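Local coordinates for 2,3-dihydroxy-2,3-dihydrophenylpropionate dehydrogenase (Pseudomonas sp. MC1, PDB 5XTF), which catalyses the NAD-dependent oxidation of naphthalene cis-dihydrodiol to 1,2-dihydroxynaphthalene as a tetrameric short-chain dehydrogenase/reductase, at residues B[47-55]-B[84-95]; B[36-44]-B[62-71]. All blocks are in the same frame, centred on the assembly; numbering follows the deposited sequence.

Overall arrangement
From the N terminus the chain runs strand 25-28, helix 34-46, strand 49-54, helix 57-67, strand 72-75 and helix 81-95, the first half of an SDR Rossmann fold. Contact 2 (36-44 with 62-71) closes a loop round strand 49-54, bringing together the two helices that flank it in sequence. Contact 1 (47-55 with 84-95) starts inside that loop and ends beyond it, so the two loops cross, and it lays helix 81-95 against strand 49-54. The centres of contact 1 and contact 2 are about 12 Å apart. Arg94 NH2 probably hydrogen-bonds to Asp69 O (2.8 Å), joining helix 81-95 to the turn after helix 57-67.

Contact 1: residues B[47-55]-B[84-95]; sequences GYCVSALVR and NEKLIKQTIDRF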
loop_
_atom_site.group_PDB
_atom_site.type_symbol
_atom_site.label_atom_id
_atom_site.label_comp_id
_atom_site.label_asym_id
_atom_site.label_seq_id
_atom_site.Cartn_x
_atom_site.Cartn_y
_atom_site.Cartn_z
ATOM N N GLY B 47 -20.970 -26.762 7.095
ATOM C CA GLY B 47 -21.022 -27.654 8.230
ATOM C C GLY B 47 -20.829 -27.016 9.584
ATOM O O GLY B 47 -20.730 -27.748 10.575
ATOM N N TYR B 48 -20.774 -25.690 9.668
ATOM C CA TYR B 48 -20.562 -24.998 10.936
ATOM C C TYR B 48 -21.840 -24.947 11.760
ATOM O O TYR B 48 -22.951 -24.908 11.227
ATOM C CB TYR B 48 -20.104 -23.547 10.711
ATOM C CG TYR B 48 -18.652 -23.338 10.326
ATOM C CD1 TYR B 48 -18.183 -23.721 9.083
ATOM C CD2 TYR B 48 -17.761 -22.724 11.199
ATOM C CE1 TYR B 48 -16.850 -23.520 8.712
ATOM C CE2 TYR B 48 -16.425 -22.513 10.838
ATOM C CZ TYR B 48 -15.980 -22.913 9.591
ATOM O OH TYR B 48 -14.661 -22.709 9.219
ATOM N N CYS B 49 -21.673 -24.904 13.073
ATOM C CA CYS B 49 -22.716 -24.357 13.924
ATOM C C CYS B 49 -22.594 -22.844 13.869
ATOM O O CYS B 49 -21.485 -22.304 13.973
ATOM C CB CYS B 49 -22.575 -24.856 15.359
ATOM S SG CYS B 49 -22.544 -26.656 15.528
ATOM N N VAL B 50 -23.717 -22.158 13.673
ATOM C CA VAL B 50 -23.720 -20.731 13.371
ATOM C C VAL B 50 -24.558 -20.004 14.406
ATOM O O VAL B 50 -25.703 -20.391 14.671
ATOM C CB VAL B 50 -24.255 -20.453 11.953
ATOM C CG1 VAL B 50 -24.352 -18.945 11.703
ATOM C CG2 VAL B 50 -23.362 -21.130 10.918
ATOM N N SER B 51 -23.996 -18.957 14.987
ATOM C CA SER B 51 -24.796 -17.975 15.691
ATOM C C SER B 51 -24.729 -16.651 14.949
ATOM O O SER B 51 -23.791 -16.376 14.188
ATOM C CB SER B 51 -24.343 -17.793 17.137
ATOM O OG SER B 51 -23.248 -16.926 17.203
ATOM N N ALA B 52 -25.734 -15.821 15.183
ATOM C CA ALA B 52 -25.975 -14.696 14.295
ATOM C C ALA B 52 -26.611 -13.565 15.078
ATOM O O ALA B 52 -27.556 -13.787 15.841
ATOM C CB ALA B 52 -26.881 -15.104 13.129
ATOM N N LEU B 53 -26.077 -12.365 14.891
ATOM C CA LEU B 53 -26.625 -11.150 15.467
ATOM C C LEU B 53 -27.345 -10.383 14.374
ATOM O O LEU B 53 -26.770 -10.112 13.314
ATOM C CB LEU B 53 -25.531 -10.288 16.082
ATOM C CG LEU B 53 -26.043 -8.967 16.651
ATOM C CD1 LEU B 53 -27.152 -9.220 17.645
ATOM C CD2 LEU B 53 -24.905 -8.166 17.294
ATOM N N VAL B 54 -28.589 -10.025 14.639
ATOM C CA VAL B 54 -29.491 -9.487 13.636
ATOM C C VAL B 54 -30.163 -8.241 14.204
ATOM O O VAL B 54 -30.303 -8.112 15.422
ATOM C CB VAL B 54 -30.500 -10.577 13.240
ATOM C CG1 VAL B 54 -31.711 -10.631 14.181
ATOM C CG2 VAL B 54 -30.888 -10.382 11.880
ATOM N N ARG B 55 -30.557 -7.301 13.324
ATOM C CA ARG B 55 -31.031 -5.992 13.797
ATOM C C ARG B 55 -32.469 -6.001 14.298
ATOM O O ARG B 55 -32.811 -5.195 15.167
ATOM C CB ARG B 55 -30.962 -4.901 12.716
ATOM C CG ARG B 55 -29.599 -4.491 12.230
ATOM C CD ARG B 55 -29.469 -4.678 10.710
ATOM N NE ARG B 55 -29.413 -6.083 10.294
ATOM C CZ ARG B 55 -28.405 -6.898 10.571
ATOM N NH1 ARG B 55 -27.366 -6.497 11.272
ATOM N NH2 ARG B 55 -28.431 -8.123 10.169
ATOM N N ASN B 84 -23.276 -7.675 22.281
ATOM C CA ASN B 84 -22.169 -8.496 21.789
ATOM C C ASN B 84 -21.813 -9.586 22.793
ATOM O O ASN B 84 -21.548 -10.728 22.410
ATOM C CB ASN B 84 -20.932 -7.624 21.514
ATOM C CG ASN B 84 -21.124 -6.671 20.360
ATOM O OD1 ASN B 84 -21.149 -5.452 20.539
ATOM N ND2 ASN B 84 -21.234 -7.213 19.169
ATOM N N GLU B 85 -21.769 -9.240 24.083
ATOM C CA GLU B 85 -21.553 -10.253 25.110
ATOM C C GLU B 85 -22.652 -11.311 25.074
ATOM O O GLU B 85 -22.378 -12.516 25.157
ATOM C CB GLU B 85 -21.474 -9.580 26.477
ATOM C CG GLU B 85 -20.220 -8.732 26.639
ATOM C CD GLU B 85 -20.231 -7.880 27.901
ATOM O OE1 GLU B 85 -21.329 -7.438 28.324
ATOM O OE2 GLU B 85 -19.142 -7.672 28.478
ATOM N N LYS B 86 -23.900 -10.876 24.911
ATOM C CA LYS B 86 -25.022 -11.804 24.832
ATOM C C LYS B 86 -24.856 -12.769 23.665
ATOM O O LYS B 86 -25.000 -13.989 23.828
ATOM C CB LYS B 86 -26.316 -11.006 24.711
ATOM C CG LYS B 86 -27.608 -11.797 24.829
ATOM C CD LYS B 86 -28.756 -10.782 24.831
ATOM C CE LYS B 86 -30.052 -11.329 24.265
ATOM N NZ LYS B 86 -30.159 -12.764 24.545
ATOM N N LEU B 87 -24.516 -12.236 22.483
ATOM C CA LEU B 87 -24.254 -13.077 21.312
ATOM C C LEU B 87 -23.233 -14.160 21.628
ATOM O O LEU B 87 -23.466 -15.351 21.381
ATOM C CB LEU B 87 -23.766 -12.219 20.146
ATOM C CG LEU B 87 -23.439 -12.930 18.827
ATOM C CD1 LEU B 87 -24.696 -13.326 18.130
ATOM C CD2 LEU B 87 -22.590 -12.029 17.906
ATOM N N ILE B 88 -22.098 -13.766 22.203
ATOM C CA ILE B 88 -21.089 -14.755 22.559
ATOM C C ILE B 88 -21.639 -15.728 23.600
ATOM O O ILE B 88 -21.537 -16.948 23.442
ATOM C CB ILE B 88 -19.808 -14.068 23.053
ATOM C CG1 ILE B 88 -19.298 -13.079 21.990
ATOM C CG2 ILE B 88 -18.750 -15.114 23.403
ATOM C CD1 ILE B 88 -19.218 -13.651 20.578
ATOM N N LYS B 89 -22.221 -15.201 24.683
ATOM C CA LYS B 89 -22.656 -16.065 25.777
ATOM C C LYS B 89 -23.639 -17.129 25.283
ATOM O O LYS B 89 -23.504 -18.316 25.605
ATOM C CB LYS B 89 -23.265 -15.225 26.898
ATOM C CG LYS B 89 -23.519 -16.029 28.168
ATOM C CD LYS B 89 -24.224 -15.205 29.247
ATOM C CE LYS B 89 -24.098 -15.887 30.612
ATOM N NZ LYS B 89 -24.485 -17.338 30.579
ATOM N N GLN B 90 -24.609 -16.727 24.461
ATOM C CA GLN B 90 -25.541 -17.706 23.911
ATOM C C GLN B 90 -24.833 -18.701 23.012
ATOM O O GLN B 90 -25.230 -19.876 22.948
ATOM C CB GLN B 90 -26.641 -17.008 23.120
ATOM C CG GLN B 90 -27.698 -16.329 23.968
ATOM C CD GLN B 90 -28.958 -16.032 23.171
ATOM O OE1 GLN B 90 -29.209 -16.623 22.124
ATOM N NE2 GLN B 90 -29.794 -15.176 23.705
ATOM N N THR B 91 -23.809 -18.247 22.282
ATOM C CA THR B 91 -23.091 -19.160 21.402
ATOM C C THR B 91 -22.450 -20.287 22.208
ATOM O O THR B 91 -22.581 -21.468 21.862
ATOM C CB THR B 91 -22.033 -18.403 20.588
ATOM O OG1 THR B 91 -22.656 -17.405 19.764
ATOM C CG2 THR B 91 -21.280 -19.372 19.700
ATOM N N ILE B 92 -21.785 -19.931 23.307
ATOM C CA ILE B 92 -21.088 -20.906 24.136
ATOM C C ILE B 92 -22.083 -21.860 24.788
ATOM O O ILE B 92 -21.894 -23.082 24.779
ATOM C CB ILE B 92 -20.233 -20.179 25.188
ATOM C CG1 ILE B 92 -19.286 -19.197 24.494
ATOM C CG2 ILE B 92 -19.469 -21.177 26.042
ATOM C CD1 ILE B 92 -18.455 -19.827 23.357
ATOM N N ASP B 93 -23.164 -21.309 25.353
ATOM C CA ASP B 93 -24.169 -22.129 26.021
ATOM C C ASP B 93 -24.849 -23.071 25.046
ATOM O O ASP B 93 -25.104 -24.233 25.370
ATOM C CB ASP B 93 -25.196 -21.236 26.704
ATOM C CG ASP B 93 -24.603 -20.468 27.867
ATOM O OD1 ASP B 93 -23.542 -20.900 28.386
ATOM O OD2 ASP B 93 -25.201 -19.447 28.276
ATOM N N ARG B 94 -25.123 -22.599 23.840
ATOM C CA ARG B 94 -25.756 -23.450 22.850
ATOM C C ARG B 94 -24.759 -24.400 22.197
ATOM O O ARG B 94 -25.096 -25.557 21.919
ATOM C CB ARG B 94 -26.442 -22.586 21.798
ATOM C CG ARG B 94 -27.005 -23.376 20.651
ATOM C CD ARG B 94 -28.279 -24.049 21.066
ATOM N NE ARG B 94 -28.792 -24.893 19.998
ATOM C CZ ARG B 94 -29.528 -24.439 18.991
ATOM N NH1 ARG B 94 -29.823 -23.142 18.917
ATOM N NH2 ARG B 94 -29.965 -25.283 18.061
ATOM N N PHE B 95 -23.528 -23.949 21.939
ATOM C CA PHE B 95 -22.591 -24.763 21.175
ATOM C C PHE B 95 -21.305 -25.123 21.908
ATOM O O PHE B 95 -20.533 -25.936 21.389
ATOM C CB PHE B 95 -22.231 -24.065 19.851
ATOM C CG PHE B 95 -23.412 -23.857 18.932
ATOM C CD1 PHE B 95 -24.161 -24.941 18.480
ATOM C CD2 PHE B 95 -23.762 -22.580 18.509
ATOM C CE1 PHE B 95 -25.252 -24.750 17.633
ATOM C CE2 PHE B 95 -24.838 -22.378 17.661
ATOM C CZ PHE B 95 -25.592 -23.460 17.223
#
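Cys49 and Phe95 close one end of the packing of helix 81-95 on strand 49-54, a strand-helix layer of the SDR Rossmann fold in which the two short segments run nearly antiparallel (158°) with axes 8.8 Å apart. Cys49 CB sits over the centre of the Phe95 ring, a CH-pi contact 3.5 Å from the centroid, while SG approaches obliquely at 4.4 Å. Arg94 CG covers the opposite face, so the ring is clamped between strand and helix. Two turns of helix away, Leu87 CD1 presses on the backbone where Ala52 meets Leu53, 3.6 Å from Leu53 N, and lies 3.8 Å from Leu53 CB; with CG anti to the backbone N (chi1 -180°), the leucine reaches the strand with both methyls.

Between these apolar ends lies a buried polar link. Ser51 OG, placed between its backbone N and carbonyl carbon (chi1 82°), donates to Thr91 OG1 at 2.7 Å. Thr91 OG1 in turn donates to Leu87 O (2.7 Å), which also accepts from Thr91 N on the opposite face of the carbonyl plane. This short chain of hydrogen bonds gives both buried hydroxyls a partner inside the helix-strand interface.

The far side of the helix is looser and faces solvent: Glu85, Lys86, Lys89 and Asp93 are exposed, and Lys89 NZ and Asp93 OD2 form a salt bridge at 3.2 Å whose hydrogen bond is weak. Asn84 approaches NAD-binding Val78. Strand 49-54 lies between strands 25-28 and 72-75, with Ser51 OG also bonded to Ser27 OG, while Ile88 and Ile92 pack against helix 118-150.

Contact 2: residues B[36-44]-B[62-71]; sequences GLELVRSFK and LLCNEFKDAL
Leu37 and Leu62 meet tip to tip where helices 34-46 and 57-67 pack side by side, the two helices joined through strand 49-54 in the Rossmann fold's nucleotide-binding half. The segment axes stand 12.0 Å apart, inclined by 20°, and large side chains fill the space between them. Leu37 CD1 slides past Leu63 CD2 at 3.5 Å. Deeper in, Val40 CG1 is a single bump in a hollow formed by Leu63 CD2, Phe67 CE2 and Leu71 CD1. The Phe67 ring in turn wedges between Arg41 and Lys44: Arg41 CG meets its edge in the ring plane, 3.9 Å from CZ, and Lys44 CG comes obliquely to CE1.

Toward solvent, Arg41 extends from CG to NE and crosses Glu66 at about a right angle; its NE forms a salt bridge to Glu66 OE1 at 3.0 Å, and NH1 another to Glu38 OE2. Replacing Arg41 with an alanine is likely to leave Glu38 and Glu66 without their shared counter-charge and the edge of Phe67 less covered. Lys44 bends at chi2 (81°), laying its CD 3.5 Å from Leu71 CD2 and its CE 3.7 Å from Ala70 CB.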
loop_
_atom_site.group_PDB
_atom_site.type_symbol
_atom_site.label_atom_id
_atom_site.label_comp_id
_atom_site.label_asym_id
_atom_site.label_seq_id
_atom_site.Cartn_x
_atom_site.Cartn_y
_atom_site.Cartn_z
ATOM N N GLY B 36 -23.952 -10.602 5.147
ATOM C CA GLY B 36 -23.986 -11.357 6.394
ATOM C C GLY B 36 -24.946 -12.524 6.352
ATOM O O GLY B 36 -24.659 -13.595 6.892
ATOM N N LEU B 37 -26.097 -12.336 5.708
ATOM C CA LEU B 37 -27.044 -13.434 5.546
ATOM C C LEU B 37 -26.451 -14.545 4.681
ATOM O O LEU B 37 -26.645 -15.735 4.956
ATOM C CB LEU B 37 -28.341 -12.891 4.949
ATOM C CG LEU B 37 -29.444 -13.806 4.415
ATOM C CD1 LEU B 37 -29.932 -14.780 5.461
ATOM C CD2 LEU B 37 -30.590 -12.920 3.956
ATOM N N GLU B 38 -25.682 -14.174 3.658
ATOM C CA GLU B 38 -25.051 -15.195 2.833
ATOM C C GLU B 38 -23.930 -15.904 3.579
ATOM O O GLU B 38 -23.643 -17.070 3.293
ATOM C CB GLU B 38 -24.534 -14.578 1.541
ATOM C CG GLU B 38 -25.647 -14.143 0.596
ATOM C CD GLU B 38 -26.627 -15.279 0.246
ATOM O OE1 GLU B 38 -26.196 -16.447 0.035
ATOM O OE2 GLU B 38 -27.838 -14.990 0.182
ATOM N N LEU B 39 -23.299 -15.231 4.537
ATOM C CA LEU B 39 -22.308 -15.910 5.362
ATOM C C LEU B 39 -22.967 -16.974 6.233
ATOM O O LEU B 39 -22.429 -18.080 6.393
ATOM C CB LEU B 39 -21.551 -14.891 6.213
ATOM C CG LEU B 39 -20.761 -13.862 5.401
ATOM C CD1 LEU B 39 -19.990 -12.909 6.320
ATOM C CD2 LEU B 39 -19.834 -14.575 4.439
ATOM N N VAL B 40 -24.143 -16.665 6.783
ATOM C CA VAL B 40 -24.913 -17.671 7.510
ATOM C C VAL B 40 -25.187 -18.873 6.621
ATOM O O VAL B 40 -24.886 -20.018 6.978
ATOM C CB VAL B 40 -26.225 -17.070 8.031
ATOM C CG1 VAL B 40 -27.142 -18.203 8.547
ATOM C CG2 VAL B 40 -25.941 -16.039 9.093
ATOM N N ARG B 41 -25.764 -18.628 5.447
ATOM C CA ARG B 41 -26.078 -19.723 4.547
ATOM C C ARG B 41 -24.819 -20.467 4.127
ATOM O O ARG B 41 -24.824 -21.699 4.024
ATOM C CB ARG B 41 -26.834 -19.191 3.336
ATOM C CG ARG B 41 -28.158 -18.566 3.714
ATOM C CD ARG B 41 -28.817 -17.858 2.541
ATOM N NE ARG B 41 -30.094 -17.269 2.936
ATOM C CZ ARG B 41 -30.746 -16.337 2.246
ATOM N NH1 ARG B 41 -30.237 -15.866 1.114
ATOM N NH2 ARG B 41 -31.908 -15.861 2.697
ATOM N N SER B 42 -23.720 -19.746 3.908
ATOM C CA SER B 42 -22.514 -20.406 3.418
ATOM C C SER B 42 -21.844 -21.237 4.503
ATOM O O SER B 42 -21.367 -22.349 4.236
ATOM C CB SER B 42 -21.541 -19.372 2.861
ATOM O OG SER B 42 -21.907 -19.055 1.537
ATOM N N PHE B 43 -21.754 -20.705 5.719
ATOM C CA PHE B 43 -21.079 -21.449 6.773
ATOM C C PHE B 43 -21.938 -22.617 7.240
ATOM O O PHE B 43 -21.420 -23.711 7.516
ATOM C CB PHE B 43 -20.719 -20.516 7.935
ATOM C CG PHE B 43 -19.423 -19.754 7.735
ATOM C CD1 PHE B 43 -19.408 -18.520 7.087
ATOM C CD2 PHE B 43 -18.217 -20.268 8.197
ATOM C CE1 PHE B 43 -18.199 -17.805 6.898
ATOM C CE2 PHE B 43 -17.006 -19.551 8.013
ATOM C CZ PHE B 43 -17.008 -18.328 7.358
ATOM N N LYS B 44 -23.256 -22.416 7.308
ATOM C CA LYS B 44 -24.156 -23.538 7.583
ATOM C C LYS B 44 -23.983 -24.636 6.546
ATOM O O LYS B 44 -23.913 -25.820 6.888
ATOM C CB LYS B 44 -25.607 -23.064 7.605
ATOM C CG LYS B 44 -26.528 -23.956 8.393
ATOM C CD LYS B 44 -26.419 -23.653 9.870
ATOM C CE LYS B 44 -27.251 -24.634 10.669
ATOM N NZ LYS B 44 -26.656 -25.997 10.622
ATOM N N LEU B 62 -36.812 -14.226 9.003
ATOM C CA LEU B 62 -36.166 -14.675 7.779
ATOM C C LEU B 62 -35.228 -15.848 8.052
ATOM O O LEU B 62 -35.224 -16.837 7.306
ATOM C CB LEU B 62 -35.425 -13.498 7.154
ATOM C CG LEU B 62 -34.887 -13.519 5.723
ATOM C CD1 LEU B 62 -34.432 -12.108 5.384
ATOM C CD2 LEU B 62 -33.724 -14.493 5.544
ATOM N N LEU B 63 -34.435 -15.768 9.127
ATOM C CA LEU B 63 -33.473 -16.828 9.418
ATOM C C LEU B 63 -34.148 -18.085 9.946
ATOM O O LEU B 63 -33.643 -19.192 9.713
ATOM C CB LEU B 63 -32.428 -16.347 10.427
ATOM C CG LEU B 63 -31.385 -15.347 9.926
ATOM C CD1 LEU B 63 -30.440 -14.997 11.056
ATOM C CD2 LEU B 63 -30.608 -15.939 8.742
ATOM N N CYS B 64 -35.270 -17.932 10.672
ATOM C CA CYS B 64 -35.998 -19.084 11.200
ATOM C C CYS B 64 -36.761 -19.820 10.102
ATOM O O CYS B 64 -36.739 -21.055 10.047
ATOM C CB CYS B 64 -36.953 -18.642 12.308
ATOM S SG CYS B 64 -36.085 -18.093 13.796
ATOM N N ASN B 65 -37.436 -19.083 9.219
ATOM C CA ASN B 65 -38.097 -19.721 8.088
ATOM C C ASN B 65 -37.154 -20.639 7.329
ATOM O O ASN B 65 -37.593 -21.632 6.748
ATOM C CB ASN B 65 -38.645 -18.674 7.121
ATOM C CG ASN B 65 -39.730 -17.821 7.725
ATOM O OD1 ASN B 65 -40.201 -18.068 8.835
ATOM N ND2 ASN B 65 -40.144 -16.808 6.982
ATOM N N GLU B 66 -35.861 -20.315 7.299
ATOM C CA GLU B 66 -34.940 -21.136 6.524
ATOM C C GLU B 66 -34.290 -22.215 7.375
ATOM O O GLU B 66 -34.171 -23.358 6.931
ATOM C CB GLU B 66 -33.864 -20.258 5.859
ATOM C CG GLU B 66 -32.872 -21.037 4.963
ATOM C CD GLU B 66 -32.102 -20.148 3.946
ATOM O OE1 GLU B 66 -32.470 -18.968 3.716
ATOM O OE2 GLU B 66 -31.121 -20.656 3.354
ATOM N N PHE B 67 -33.892 -21.892 8.602
ATOM C CA PHE B 67 -33.065 -22.797 9.383
ATOM C C PHE B 67 -33.748 -23.308 10.637
ATOM O O PHE B 67 -33.101 -24.018 11.421
ATOM C CB PHE B 67 -31.747 -22.119 9.780
ATOM C CG PHE B 67 -30.892 -21.738 8.613
ATOM C CD1 PHE B 67 -30.150 -22.694 7.951
ATOM C CD2 PHE B 67 -30.837 -20.431 8.175
ATOM C CE1 PHE B 67 -29.370 -22.357 6.866
ATOM C CE2 PHE B 67 -30.055 -20.085 7.094
ATOM C CZ PHE B 67 -29.323 -21.057 6.436
ATOM N N LYS B 68 -35.017 -22.954 10.857
ATOM C CA LYS B 68 -35.773 -23.412 12.018
ATOM C C LYS B 68 -35.102 -22.964 13.303
ATOM O O LYS B 68 -35.080 -21.773 13.618
ATOM C CB LYS B 68 -35.932 -24.941 11.999
ATOM C CG LYS B 68 -36.815 -25.421 10.869
ATOM C CD LYS B 68 -36.598 -26.883 10.518
ATOM C CE LYS B 68 -37.378 -27.253 9.255
ATOM N NZ LYS B 68 -37.097 -28.641 8.780
ATOM N N ASP B 69 -34.556 -23.915 14.057
ATOM C CA ASP B 69 -33.902 -23.617 15.325
ATOM C C ASP B 69 -32.456 -24.074 15.354
ATOM O O ASP B 69 -31.855 -24.118 16.438
ATOM C CB ASP B 69 -34.678 -24.259 16.476
ATOM C CG ASP B 69 -35.684 -23.318 17.074
ATOM O OD1 ASP B 69 -35.382 -22.100 17.140
ATOM O OD2 ASP B 69 -36.776 -23.794 17.459
ATOM N N ALA B 70 -31.883 -24.428 14.193
ATOM C CA ALA B 70 -30.480 -24.832 14.153
ATOM C C ALA B 70 -29.539 -23.681 14.528
ATOM O O ALA B 70 -28.435 -23.931 15.031
ATOM C CB ALA B 70 -30.133 -25.397 12.775
ATOM N N LEU B 71 -29.954 -22.428 14.318
ATOM C CA LEU B 71 -29.108 -21.287 14.632
ATOM C C LEU B 71 -29.371 -20.805 16.048
ATOM O O LEU B 71 -30.408 -21.084 16.653
ATOM C CB LEU B 71 -29.339 -20.125 13.664
ATOM C CG LEU B 71 -29.287 -20.462 12.181
ATOM C CD1 LEU B 71 -29.527 -19.221 11.364
ATOM C CD2 LEU B 71 -27.967 -21.118 11.810
#